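Local coordinates for natterin-like protein (PDB 6IUL) that probably acts as a cytotoxic pore-forming immune protein of lamprey, joining a jacalin-like lectin domain to an aerolysin-type pore-forming module, at residues A[67-81]-A[91-103]. Residues are numbered along the deposited sequence; the frame is centred on the assembly and turned at random.
Sequences FEFESGEFIKSLSLW and AIKFITSRSREFF
Strands 77-81 and 91-96 run antiparallel 4.7 Å apart, and where Lys76 N and Ser77 N both donate to Ile95 O a classic beta bulge shifts the register. On the buried face Leu80 CD2 packs on Ile92 CG1, and Leu78 CD1 reaches Phe94 at its ring edge; apolar residues suit this face, which Phe140 and Phe142 of strand 135-155 help to cover. Phe94 takes the crowded position (chi1 60°), between its backbone N and carbonyl carbon, and presents its own edge to the face of Phe67, the planes 89° apart in a T-shaped pair. Phe69 completes the aromatic cluster, nearly parallel to Phe94 but slid aside.

Beyond the bulge the contact turns polar. The extended, buried Glu73 carboxylate is gripped on both oxygens: OE2 accepts a hydrogen bond from Thr96 OG1 at 2.5 Å, and OE1 accepts from Glu70 N and forms a salt bridge with Arg100 NH1 at 2.8 Å. Phe67 CZ lies 3.4 Å above the centre of the Arg100 guanidinium plane. Arg98, bent at chi2, turns its planar guanidinium so that NH1 meets Glu70 OE1 (2.7 Å) and NH2 meets Ser71 O (3.1 Å), bracing the type II turn in which Gly72 adopts a positive phi. Small Ser97 lays CB over the centre of the Phe74 ring while its OG accepts from Phe74 N at 3.0 Å, and Thr96 OG1 accepts from Arg98 N, an ST turn. Strand 65-68, the edge of one four-stranded sheet, is packed through Phe67 against the sheet of hairpin 75-82/89-96 and strand 101-105, as in the beta-prism fold of jacalin-like lectins.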
# COMPACT_ATOMS: atom_id res chain seq x y z
N PHE A 67 -2.44 -28.73 -16.52
CA PHE A 67 -1.82 -27.45 -16.44
C PHE A 67 -2.56 -26.63 -15.40
O PHE A 67 -3.81 -26.50 -15.47
CB PHE A 67 -1.90 -26.71 -17.79
CG PHE A 67 -1.15 -25.39 -17.80
CD1 PHE A 67 -1.76 -24.23 -17.35
CD2 PHE A 67 0.19 -25.33 -18.20
CE1 PHE A 67 -1.08 -23.01 -17.35
CE2 PHE A 67 0.89 -24.13 -18.19
CZ PHE A 67 0.25 -22.96 -17.78
N GLU A 68 -1.83 -26.07 -14.46
CA GLU A 68 -2.42 -25.19 -13.44
C GLU A 68 -1.86 -23.79 -13.57
O GLU A 68 -0.65 -23.61 -13.63
CB GLU A 68 -2.13 -25.72 -12.04
CG GLU A 68 -2.88 -24.89 -11.00
CD GLU A 68 -2.99 -25.56 -9.64
OE1 GLU A 68 -3.87 -25.17 -8.83
OE2 GLU A 68 -2.18 -26.44 -9.36
N PHE A 69 -2.77 -22.82 -13.63
CA PHE A 69 -2.40 -21.43 -13.76
C PHE A 69 -1.90 -20.87 -12.44
O PHE A 69 -2.48 -21.16 -11.38
CB PHE A 69 -3.61 -20.60 -14.23
CG PHE A 69 -3.90 -20.78 -15.70
CD1 PHE A 69 -4.61 -21.85 -16.14
CD2 PHE A 69 -3.43 -19.88 -16.62
CE1 PHE A 69 -4.86 -22.04 -17.51
CE2 PHE A 69 -3.68 -20.06 -17.96
CZ PHE A 69 -4.40 -21.15 -18.41
N GLU A 70 -0.85 -20.06 -12.52
CA GLU A 70 -0.38 -19.27 -11.37
C GLU A 70 -1.33 -18.06 -11.20
O GLU A 70 -1.99 -17.61 -12.16
CB GLU A 70 1.06 -18.76 -11.63
CG GLU A 70 2.10 -19.88 -11.87
CD GLU A 70 3.44 -19.38 -12.45
OE1 GLU A 70 3.76 -18.18 -12.33
OE2 GLU A 70 4.21 -20.17 -13.05
N SER A 71 -1.40 -17.54 -9.98
CA SER A 71 -2.05 -16.27 -9.70
C SER A 71 -1.56 -15.16 -10.65
O SER A 71 -0.34 -14.93 -10.82
CB SER A 71 -1.80 -15.85 -8.25
OG SER A 71 -2.50 -16.75 -7.40
N GLY A 72 -2.51 -14.49 -11.30
CA GLY A 72 -2.14 -13.42 -12.21
C GLY A 72 -1.73 -13.86 -13.61
O GLY A 72 -1.47 -13.03 -14.47
N GLU A 73 -1.67 -15.16 -13.84
CA GLU A 73 -1.28 -15.69 -15.17
C GLU A 73 -2.50 -15.84 -16.06
O GLU A 73 -3.47 -16.47 -15.66
CB GLU A 73 -0.61 -17.05 -15.01
CG GLU A 73 0.01 -17.57 -16.29
CD GLU A 73 0.73 -18.91 -16.11
OE1 GLU A 73 0.38 -19.63 -15.14
OE2 GLU A 73 1.62 -19.22 -16.96
N PHE A 74 -2.45 -15.27 -17.26
CA PHE A 74 -3.55 -15.40 -18.18
C PHE A 74 -3.11 -16.00 -19.51
O PHE A 74 -1.95 -16.30 -19.69
CB PHE A 74 -4.29 -14.07 -18.38
CG PHE A 74 -3.45 -12.96 -18.90
CD1 PHE A 74 -2.71 -12.15 -18.03
CD2 PHE A 74 -3.41 -12.68 -20.27
CE1 PHE A 74 -1.92 -11.11 -18.54
CE2 PHE A 74 -2.65 -11.62 -20.79
CZ PHE A 74 -1.88 -10.84 -19.91
N ILE A 75 -4.05 -16.16 -20.45
CA ILE A 75 -3.74 -16.77 -21.74
C ILE A 75 -3.46 -15.73 -22.79
O ILE A 75 -4.25 -14.81 -22.99
CB ILE A 75 -4.88 -17.71 -22.19
CG1 ILE A 75 -4.97 -18.90 -21.25
CG2 ILE A 75 -4.62 -18.20 -23.59
CD1 ILE A 75 -6.16 -19.82 -21.51
N LYS A 76 -2.31 -15.85 -23.45
CA LYS A 76 -1.89 -14.93 -24.48
C LYS A 76 -2.35 -15.37 -25.87
O LYS A 76 -2.65 -14.56 -26.77
CB LYS A 76 -0.36 -14.79 -24.40
CG LYS A 76 0.32 -14.21 -25.62
CD LYS A 76 1.80 -13.98 -25.30
CE LYS A 76 2.55 -15.29 -25.26
NZ LYS A 76 4.00 -15.05 -25.27
N SER A 77 -2.38 -16.67 -26.09
CA SER A 77 -2.82 -17.22 -27.38
C SER A 77 -3.36 -18.62 -27.17
O SER A 77 -2.96 -19.32 -26.26
CB SER A 77 -1.67 -17.23 -28.40
OG SER A 77 -0.64 -18.12 -27.99
N LEU A 78 -4.28 -19.01 -28.02
CA LEU A 78 -4.90 -20.31 -28.00
C LEU A 78 -5.15 -20.77 -29.43
O LEU A 78 -5.63 -20.00 -30.23
CB LEU A 78 -6.23 -20.23 -27.27
CG LEU A 78 -7.13 -21.49 -27.37
CD1 LEU A 78 -6.64 -22.53 -26.41
CD2 LEU A 78 -8.57 -21.16 -27.04
N SER A 79 -4.86 -22.02 -29.72
CA SER A 79 -5.22 -22.64 -30.97
C SER A 79 -5.94 -23.94 -30.73
O SER A 79 -5.62 -24.68 -29.82
CB SER A 79 -3.97 -22.94 -31.78
OG SER A 79 -3.43 -21.73 -32.26
N LEU A 80 -6.94 -24.20 -31.56
CA LEU A 80 -7.63 -25.44 -31.57
C LEU A 80 -7.53 -26.06 -32.97
O LEU A 80 -7.46 -25.35 -33.98
CB LEU A 80 -9.08 -25.22 -31.20
CG LEU A 80 -9.32 -24.60 -29.82
CD1 LEU A 80 -10.79 -24.28 -29.66
CD2 LEU A 80 -8.86 -25.52 -28.71
N TRP A 81 -7.51 -27.41 -33.00
CA TRP A 81 -7.49 -28.19 -34.24
C TRP A 81 -8.59 -29.23 -34.21
O TRP A 81 -8.92 -29.82 -33.16
CB TRP A 81 -6.19 -28.96 -34.36
CG TRP A 81 -4.99 -28.22 -34.73
CD1 TRP A 81 -4.40 -28.19 -35.94
CD2 TRP A 81 -4.13 -27.49 -33.84
NE1 TRP A 81 -3.23 -27.43 -35.88
CE2 TRP A 81 -3.04 -27.01 -34.60
CE3 TRP A 81 -4.20 -27.17 -32.49
CZ2 TRP A 81 -2.05 -26.23 -34.07
CZ3 TRP A 81 -3.22 -26.41 -31.95
CH2 TRP A 81 -2.13 -25.95 -32.75
N ALA A 91 -6.94 -31.23 -31.08
CA ALA A 91 -5.86 -30.71 -30.28
C ALA A 91 -6.20 -29.37 -29.67
O ALA A 91 -6.98 -28.61 -30.20
CB ALA A 91 -4.62 -30.57 -31.16
N ILE A 92 -5.53 -29.08 -28.55
CA ILE A 92 -5.58 -27.80 -27.87
C ILE A 92 -4.14 -27.35 -27.59
O ILE A 92 -3.32 -28.10 -27.07
CB ILE A 92 -6.25 -27.96 -26.50
CG1 ILE A 92 -7.69 -28.45 -26.67
CG2 ILE A 92 -6.21 -26.65 -25.72
CD1 ILE A 92 -8.28 -29.02 -25.40
N LYS A 93 -3.83 -26.12 -27.94
CA LYS A 93 -2.60 -25.51 -27.54
C LYS A 93 -2.83 -24.09 -27.00
O LYS A 93 -3.49 -23.29 -27.64
CB LYS A 93 -1.66 -25.44 -28.74
CG LYS A 93 -0.33 -24.78 -28.41
CD LYS A 93 0.63 -24.90 -29.58
CE LYS A 93 1.94 -24.21 -29.25
NZ LYS A 93 2.84 -24.27 -30.45
N PHE A 94 -2.21 -23.77 -25.86
CA PHE A 94 -2.15 -22.37 -25.46
C PHE A 94 -0.82 -21.99 -24.90
O PHE A 94 -0.08 -22.83 -24.47
CB PHE A 94 -3.30 -21.99 -24.50
CG PHE A 94 -3.32 -22.77 -23.20
CD1 PHE A 94 -2.47 -22.40 -22.17
CD2 PHE A 94 -4.26 -23.75 -22.97
CE1 PHE A 94 -2.53 -23.04 -20.92
CE2 PHE A 94 -4.31 -24.42 -21.74
CZ PHE A 94 -3.43 -24.07 -20.70
N ILE A 95 -0.56 -20.69 -24.94
CA ILE A 95 0.62 -20.11 -24.36
C ILE A 95 0.16 -19.02 -23.41
O ILE A 95 -0.71 -18.21 -23.77
CB ILE A 95 1.55 -19.52 -25.45
CG1 ILE A 95 2.02 -20.63 -26.40
CG2 ILE A 95 2.81 -18.92 -24.77
CD1 ILE A 95 2.66 -20.13 -27.66
N THR A 96 0.73 -18.98 -22.22
CA THR A 96 0.31 -18.01 -21.22
C THR A 96 1.09 -16.72 -21.27
O THR A 96 2.09 -16.59 -22.01
CB THR A 96 0.40 -18.55 -19.81
OG1 THR A 96 1.77 -18.60 -19.41
CG2 THR A 96 -0.22 -19.97 -19.77
N SER A 97 0.63 -15.77 -20.45
CA SER A 97 1.27 -14.47 -20.31
C SER A 97 2.67 -14.59 -19.73
O SER A 97 3.45 -13.65 -19.87
CB SER A 97 0.41 -13.55 -19.41
OG SER A 97 0.19 -14.15 -18.17
N ARG A 98 2.98 -15.72 -19.07
CA ARG A 98 4.33 -15.98 -18.57
C ARG A 98 5.07 -16.94 -19.48
O ARG A 98 5.96 -17.62 -19.05
CB ARG A 98 4.27 -16.57 -17.18
CG ARG A 98 3.30 -15.88 -16.26
CD ARG A 98 3.99 -15.35 -15.06
NE ARG A 98 3.08 -14.43 -14.36
CZ ARG A 98 2.46 -14.65 -13.21
NH1 ARG A 98 2.63 -15.78 -12.55
NH2 ARG A 98 1.72 -13.71 -12.71
N SER A 99 4.68 -16.99 -20.74
CA SER A 99 5.33 -17.84 -21.74
C SER A 99 5.33 -19.34 -21.45
O SER A 99 6.04 -20.07 -22.11
CB SER A 99 6.76 -17.32 -22.04
OG SER A 99 6.69 -15.94 -22.37
N ARG A 100 4.53 -19.81 -20.50
CA ARG A 100 4.38 -21.26 -20.33
C ARG A 100 3.40 -21.82 -21.35
O ARG A 100 2.40 -21.17 -21.73
CB ARG A 100 3.92 -21.58 -18.94
CG ARG A 100 4.88 -21.13 -17.84
CD ARG A 100 4.19 -21.16 -16.51
NE ARG A 100 3.85 -22.51 -16.14
CZ ARG A 100 2.82 -22.87 -15.37
NH1 ARG A 100 1.94 -22.00 -14.92
NH2 ARG A 100 2.66 -24.16 -15.11
N GLU A 101 3.66 -23.04 -21.79
CA GLU A 101 2.96 -23.63 -22.91
C GLU A 101 2.26 -24.93 -22.51
O GLU A 101 2.78 -25.71 -21.70
CB GLU A 101 3.91 -23.89 -24.05
CG GLU A 101 3.22 -24.39 -25.32
CD GLU A 101 4.17 -24.73 -26.51
OE1 GLU A 101 4.03 -25.86 -27.08
OE2 GLU A 101 5.01 -23.86 -26.91
N PHE A 102 1.05 -25.15 -23.04
CA PHE A 102 0.35 -26.40 -22.83
C PHE A 102 -0.16 -26.90 -24.17
O PHE A 102 -0.78 -26.12 -24.93
CB PHE A 102 -0.84 -26.22 -21.87
CG PHE A 102 -1.64 -27.49 -21.67
CD1 PHE A 102 -1.12 -28.55 -20.87
CD2 PHE A 102 -2.83 -27.67 -22.32
CE1 PHE A 102 -1.85 -29.71 -20.69
CE2 PHE A 102 -3.56 -28.86 -22.17
CZ PHE A 102 -3.09 -29.86 -21.36
N PHE A 103 0.10 -28.18 -24.47
CA PHE A 103 -0.20 -28.72 -25.79
C PHE A 103 -0.64 -30.16 -25.66
O PHE A 103 0.12 -30.99 -25.21
CB PHE A 103 1.06 -28.67 -26.68
CG PHE A 103 0.79 -28.97 -28.16
CD1 PHE A 103 -0.47 -28.82 -28.73
CD2 PHE A 103 1.83 -29.33 -28.99
CE1 PHE A 103 -0.69 -29.07 -30.05
CE2 PHE A 103 1.63 -29.56 -30.36
CZ PHE A 103 0.37 -29.43 -30.88
O HOH W 1 1.08 -26.35 -14.53
O HOH W 2 1.73 -24.58 -12.01
O HOH W 3 0.94 -12.38 -16.27